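Uncharacterized protein Atu1656 (Agrobacterium tumefaciens, PDB 2OJH) is of unknown function but folds as a six-bladed beta-propeller of the TolB family and may, like TolB, bind protein partners. Local coordinates at residues A46-P51 and N275-S280; L57-G62 and N88-S93. One frame throughout, in Å; residues are numbered along the deposited sequence.

Contact 1 (A46-P51 and N275-S280); sequences APNWSP and NSPNWS
S280 sits on the indole of W49: its CB lies over the middle of the six-membered ring, 3.5 Å from the centroid and 4° off the ring normal, a CH-pi contact. S280 CA extends the cover on that face, 3.4 Å from W49 CD2, while N278 O meets the ring at its edge, in plane. With CG anti to the backbone N (chi1 -159°), the indole lies flat against S280, and its NE1 is tied to G53 O. This face is the tight part of the contact; W49 CB also closes to 3.3 Å from W279 O. The middle has a single direct hydrogen bond. N48 ND2 reaches P277 O at 3.1 Å, almost straight at 176°, with the oxygen in the plane of the N48 amide; the same oxygen takes a CA-H...O contact from N48 CA. Because N48 OD1 bonds to H90, the amide is held from both ends and its rotation is fixed. The two segments run almost parallel, yet do not pair as strands, and on the looser side water spaces their backbones. Water 1 donates to P47 O and S276 O. Water 2 accepts from W49 N and lies within bonding distance of P277 O and W279 O, with more acceptors about it than it has protons for. Water 3 donates to W49 O and, at a longer 3.2 Å, to W279 O. At the far end A46 CB merely packs against N275. P47 packs on A287 and V289, and N278 on F286, of strand 285-291. Both segments carry the sequence P-N-W-S, typical of WD40-like (PD40) repeats, and their pairing beside the central channel is consistent with a seam between neighbouring beta-propeller blades.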
# COMPACT_ATOMS: atom_id res chain seq x y z
N ALA A 46 2.60 7.65 -0.50
CA ALA A 46 1.93 6.37 -0.86
C ALA A 46 1.41 6.23 -2.30
O ALA A 46 0.19 6.11 -2.56
CB ALA A 46 0.81 6.03 0.18
N PRO A 47 2.34 6.25 -3.27
CA PRO A 47 1.90 6.20 -4.67
C PRO A 47 1.34 4.82 -5.10
O PRO A 47 1.90 3.77 -4.73
CB PRO A 47 3.20 6.52 -5.44
CG PRO A 47 4.30 6.02 -4.54
CD PRO A 47 3.81 6.32 -3.14
N ASN A 48 0.23 4.86 -5.84
CA ASN A 48 -0.20 3.76 -6.72
C ASN A 48 0.22 4.09 -8.15
O ASN A 48 0.44 5.26 -8.49
CB ASN A 48 -1.75 3.66 -6.82
CG ASN A 48 -2.44 3.51 -5.48
OD1 ASN A 48 -3.33 4.28 -5.16
ND2 ASN A 48 -2.04 2.51 -4.69
N TRP A 49 0.28 3.07 -9.01
CA TRP A 49 0.62 3.27 -10.40
C TRP A 49 -0.54 2.79 -11.22
O TRP A 49 -0.97 1.64 -11.05
CB TRP A 49 1.87 2.44 -10.73
CG TRP A 49 2.65 2.88 -11.96
CD1 TRP A 49 2.15 3.23 -13.20
CD2 TRP A 49 4.08 2.94 -12.06
NE1 TRP A 49 3.21 3.50 -14.07
CE2 TRP A 49 4.39 3.33 -13.38
CE3 TRP A 49 5.13 2.68 -11.16
CZ2 TRP A 49 5.73 3.50 -13.82
CZ3 TRP A 49 6.45 2.85 -11.59
CH2 TRP A 49 6.73 3.25 -12.92
N SER A 50 -1.04 3.64 -12.10
CA SER A 50 -2.22 3.33 -12.89
C SER A 50 -2.01 2.11 -13.78
O SER A 50 -0.90 1.87 -14.27
CB SER A 50 -2.64 4.54 -13.72
OG SER A 50 -1.85 4.71 -14.88
N PRO A 51 -3.06 1.29 -13.97
CA PRO A 51 -2.91 0.07 -14.76
C PRO A 51 -2.59 0.31 -16.22
O PRO A 51 -2.07 -0.59 -16.86
CB PRO A 51 -4.27 -0.63 -14.61
CG PRO A 51 -4.91 -0.02 -13.49
CD PRO A 51 -4.41 1.39 -13.38
N ASN A 275 2.93 2.97 1.28
CA ASN A 275 1.91 2.24 2.05
C ASN A 275 1.06 1.34 1.18
O ASN A 275 0.64 0.26 1.60
CB ASN A 275 0.97 3.17 2.85
CG ASN A 275 1.70 3.97 3.84
OD1 ASN A 275 2.34 4.96 3.49
ND2 ASN A 275 1.65 3.54 5.11
N SER A 276 0.77 1.83 -0.02
CA SER A 276 -0.22 1.21 -0.89
C SER A 276 0.44 0.51 -2.10
O SER A 276 1.62 0.78 -2.39
CB SER A 276 -1.21 2.26 -1.36
OG SER A 276 -2.06 2.64 -0.29
N PRO A 277 -0.30 -0.38 -2.80
CA PRO A 277 0.29 -1.13 -3.92
C PRO A 277 0.96 -0.21 -4.93
O PRO A 277 0.30 0.67 -5.50
CB PRO A 277 -0.88 -1.88 -4.52
CG PRO A 277 -1.88 -2.03 -3.41
CD PRO A 277 -1.71 -0.77 -2.54
N ASN A 278 2.28 -0.38 -5.11
CA ASN A 278 3.05 0.64 -5.88
C ASN A 278 3.75 0.22 -7.21
O ASN A 278 4.59 0.96 -7.73
CB ASN A 278 4.09 1.22 -4.94
CG ASN A 278 5.02 0.17 -4.41
OD1 ASN A 278 4.65 -1.01 -4.32
ND2 ASN A 278 6.24 0.56 -4.10
N TRP A 279 3.41 -0.95 -7.76
CA TRP A 279 4.15 -1.47 -8.91
C TRP A 279 3.54 -0.92 -10.17
O TRP A 279 2.30 -0.80 -10.29
CB TRP A 279 4.07 -3.01 -8.96
CG TRP A 279 4.96 -3.72 -7.96
CD1 TRP A 279 4.62 -4.14 -6.70
CD2 TRP A 279 6.34 -4.05 -8.14
NE1 TRP A 279 5.72 -4.74 -6.09
CE2 TRP A 279 6.78 -4.71 -6.97
CE3 TRP A 279 7.23 -3.88 -9.20
CZ2 TRP A 279 8.10 -5.15 -6.83
CZ3 TRP A 279 8.54 -4.34 -9.06
CH2 TRP A 279 8.95 -4.96 -7.89
N SER A 280 4.41 -0.61 -11.13
CA SER A 280 4.00 -0.46 -12.53
C SER A 280 3.29 -1.74 -12.99
O SER A 280 3.62 -2.84 -12.52
CB SER A 280 5.25 -0.26 -13.38
OG SER A 280 4.92 -0.32 -14.74
O HOH W 1 2.45 3.22 -2.06
O HOH W 2 0.29 0.33 -8.39
O HOH W 3 -0.46 -0.97 -11.89

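Contact 2 (L57-G62 and N88-S93); sequences LLNSEG and NDHGIS
N59 carries two hydrogen bonds to 88-93 through one amide. Its OD1 accepts from H90 NE2 at 2.7 Å, and its ND2 donates to N88 OD1, also at 2.7 Å. The two differ in shape. The histidine bond is bent, 144° at the hydrogen, although OD1 lies in the plane of the imidazole at its edge, and the amide stands steeply to the ring, 79° between planes. The amide-amide bond is straighter, but the donor sits above the carbonyl plane of N88. N59 puts its CG between its backbone N and carbonyl carbon (chi1 59°), which projects the amide from the strand toward N88 and H90. Beside the polar pair, L57 O approaches the edge of the H90 ring at CE1, 3.5 Å away, and L57 CD2 meets I92 CG1 at 3.8 Å to form a small apolar patch.

The join is between neighbouring blades of the propeller: strand 55-60 belongs to one four-stranded sheet, while strand 91-92 is an outermost strand of the next.

In the second shell, H90 ND1 bonds to N48 OD1, so both ring nitrogens face amide oxygens and the rotation of the ring is fixed, as expected if it carries two protons and is probably cationic. L64 packs against the same ring. N88 ND2 is shared by E45 OE1 and N275 OD1, which sets the amide so that its oxygen faces N59. Farther out, backbone bonds tie N59 to E45 and L57 to N48 of strand 45-49, while G91 pairs with A100.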
# COMPACT_ATOMS: atom_id res chain seq x y z
N LEU A 57 -0.97 7.74 -8.51
CA LEU A 57 -2.00 8.24 -7.59
C LEU A 57 -1.41 8.37 -6.18
O LEU A 57 -0.96 7.38 -5.56
CB LEU A 57 -3.24 7.34 -7.63
CG LEU A 57 -4.47 7.83 -6.86
CD1 LEU A 57 -5.14 9.00 -7.57
CD2 LEU A 57 -5.44 6.65 -6.66
N LEU A 58 -1.38 9.61 -5.69
CA LEU A 58 -0.79 9.93 -4.39
C LEU A 58 -1.82 10.61 -3.48
O LEU A 58 -2.76 11.24 -3.95
CB LEU A 58 0.36 10.94 -4.55
CG LEU A 58 1.77 10.61 -5.08
CD1 LEU A 58 2.70 10.00 -4.08
CD2 LEU A 58 1.77 9.85 -6.43
N ASN A 59 -1.60 10.54 -2.17
CA ASN A 59 -2.36 11.43 -1.29
C ASN A 59 -1.49 12.49 -0.64
O ASN A 59 -0.28 12.30 -0.39
CB ASN A 59 -3.17 10.66 -0.23
CG ASN A 59 -2.29 9.81 0.65
OD1 ASN A 59 -1.78 8.79 0.22
ND2 ASN A 59 -2.10 10.24 1.89
N SER A 60 -2.14 13.60 -0.31
CA SER A 60 -1.50 14.67 0.43
C SER A 60 -2.54 15.45 1.21
O SER A 60 -3.50 16.01 0.63
CB SER A 60 -0.74 15.59 -0.53
OG SER A 60 -0.12 16.66 0.18
N GLU A 61 -2.34 15.49 2.52
CA GLU A 61 -3.18 16.29 3.43
C GLU A 61 -4.67 15.97 3.27
O GLU A 61 -5.51 16.88 3.25
CB GLU A 61 -2.90 17.79 3.25
CG GLU A 61 -1.42 18.18 3.36
CD GLU A 61 -0.87 18.05 4.78
OE1 GLU A 61 -1.68 18.03 5.74
OE2 GLU A 61 0.37 17.97 4.95
N GLY A 62 -4.97 14.68 3.13
CA GLY A 62 -6.34 14.19 3.06
C GLY A 62 -6.99 14.14 1.68
O GLY A 62 -8.13 13.66 1.54
N ASN A 88 -3.31 7.19 3.79
CA ASN A 88 -2.32 6.64 2.84
C ASN A 88 -2.65 5.29 2.20
O ASN A 88 -1.81 4.72 1.52
CB ASN A 88 -0.98 6.42 3.52
CG ASN A 88 -0.30 7.71 3.88
OD1 ASN A 88 -0.89 8.81 3.84
ND2 ASN A 88 0.98 7.59 4.24
N ASP A 89 -3.87 4.81 2.44
CA ASP A 89 -4.26 3.44 2.07
C ASP A 89 -5.34 3.53 1.02
O ASP A 89 -6.49 3.83 1.33
CB ASP A 89 -4.78 2.69 3.31
CG ASP A 89 -3.79 2.67 4.46
OD1 ASP A 89 -2.56 2.47 4.25
OD2 ASP A 89 -4.25 2.80 5.61
N HIS A 90 -4.95 3.31 -0.24
CA HIS A 90 -5.84 3.57 -1.37
C HIS A 90 -5.31 2.78 -2.56
O HIS A 90 -4.20 2.31 -2.54
CB HIS A 90 -5.90 5.08 -1.71
CG HIS A 90 -4.56 5.77 -1.78
ND1 HIS A 90 -3.72 5.65 -2.87
CD2 HIS A 90 -3.94 6.61 -0.92
CE1 HIS A 90 -2.62 6.35 -2.65
NE2 HIS A 90 -2.74 6.96 -1.48
N GLY A 91 -6.08 2.65 -3.62
CA GLY A 91 -5.58 1.84 -4.71
C GLY A 91 -6.47 2.00 -5.90
O GLY A 91 -7.46 2.75 -5.84
N ILE A 92 -6.09 1.33 -6.99
CA ILE A 92 -6.76 1.47 -8.29
C ILE A 92 -7.13 0.05 -8.76
O ILE A 92 -6.34 -0.91 -8.55
CB ILE A 92 -5.84 2.16 -9.32
CG1 ILE A 92 -5.27 3.50 -8.80
CG2 ILE A 92 -6.56 2.40 -10.64
CD1 ILE A 92 -4.25 4.13 -9.78
N SER A 93 -8.33 -0.11 -9.29
CA SER A 93 -8.82 -1.42 -9.70
C SER A 93 -8.05 -1.86 -10.93
O SER A 93 -7.57 -1.02 -11.69
CB SER A 93 -10.31 -1.35 -10.03
OG SER A 93 -10.48 -0.50 -11.14

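Both contacts are buried, their centres 9 Å apart, and both hold the sheet that contains strands 45-49 and 55-60. Contact 1 attaches its edge strand to the loop 275-280; contact 2 attaches the next strand to the following blade. They meet directly, since S276 OG lies 2.8 Å from N88 O, a probable hydrogen bond, and A46 packs on H90, so the loop, the sheet and the neighbouring blade are joined in one network. Their chemistry differs: nearer the chain centre, contact 1 relies on ring packing and bridging waters with one direct bond, whereas contact 2 uses an asparagine-histidine hydrogen-bond network and a small aliphatic patch.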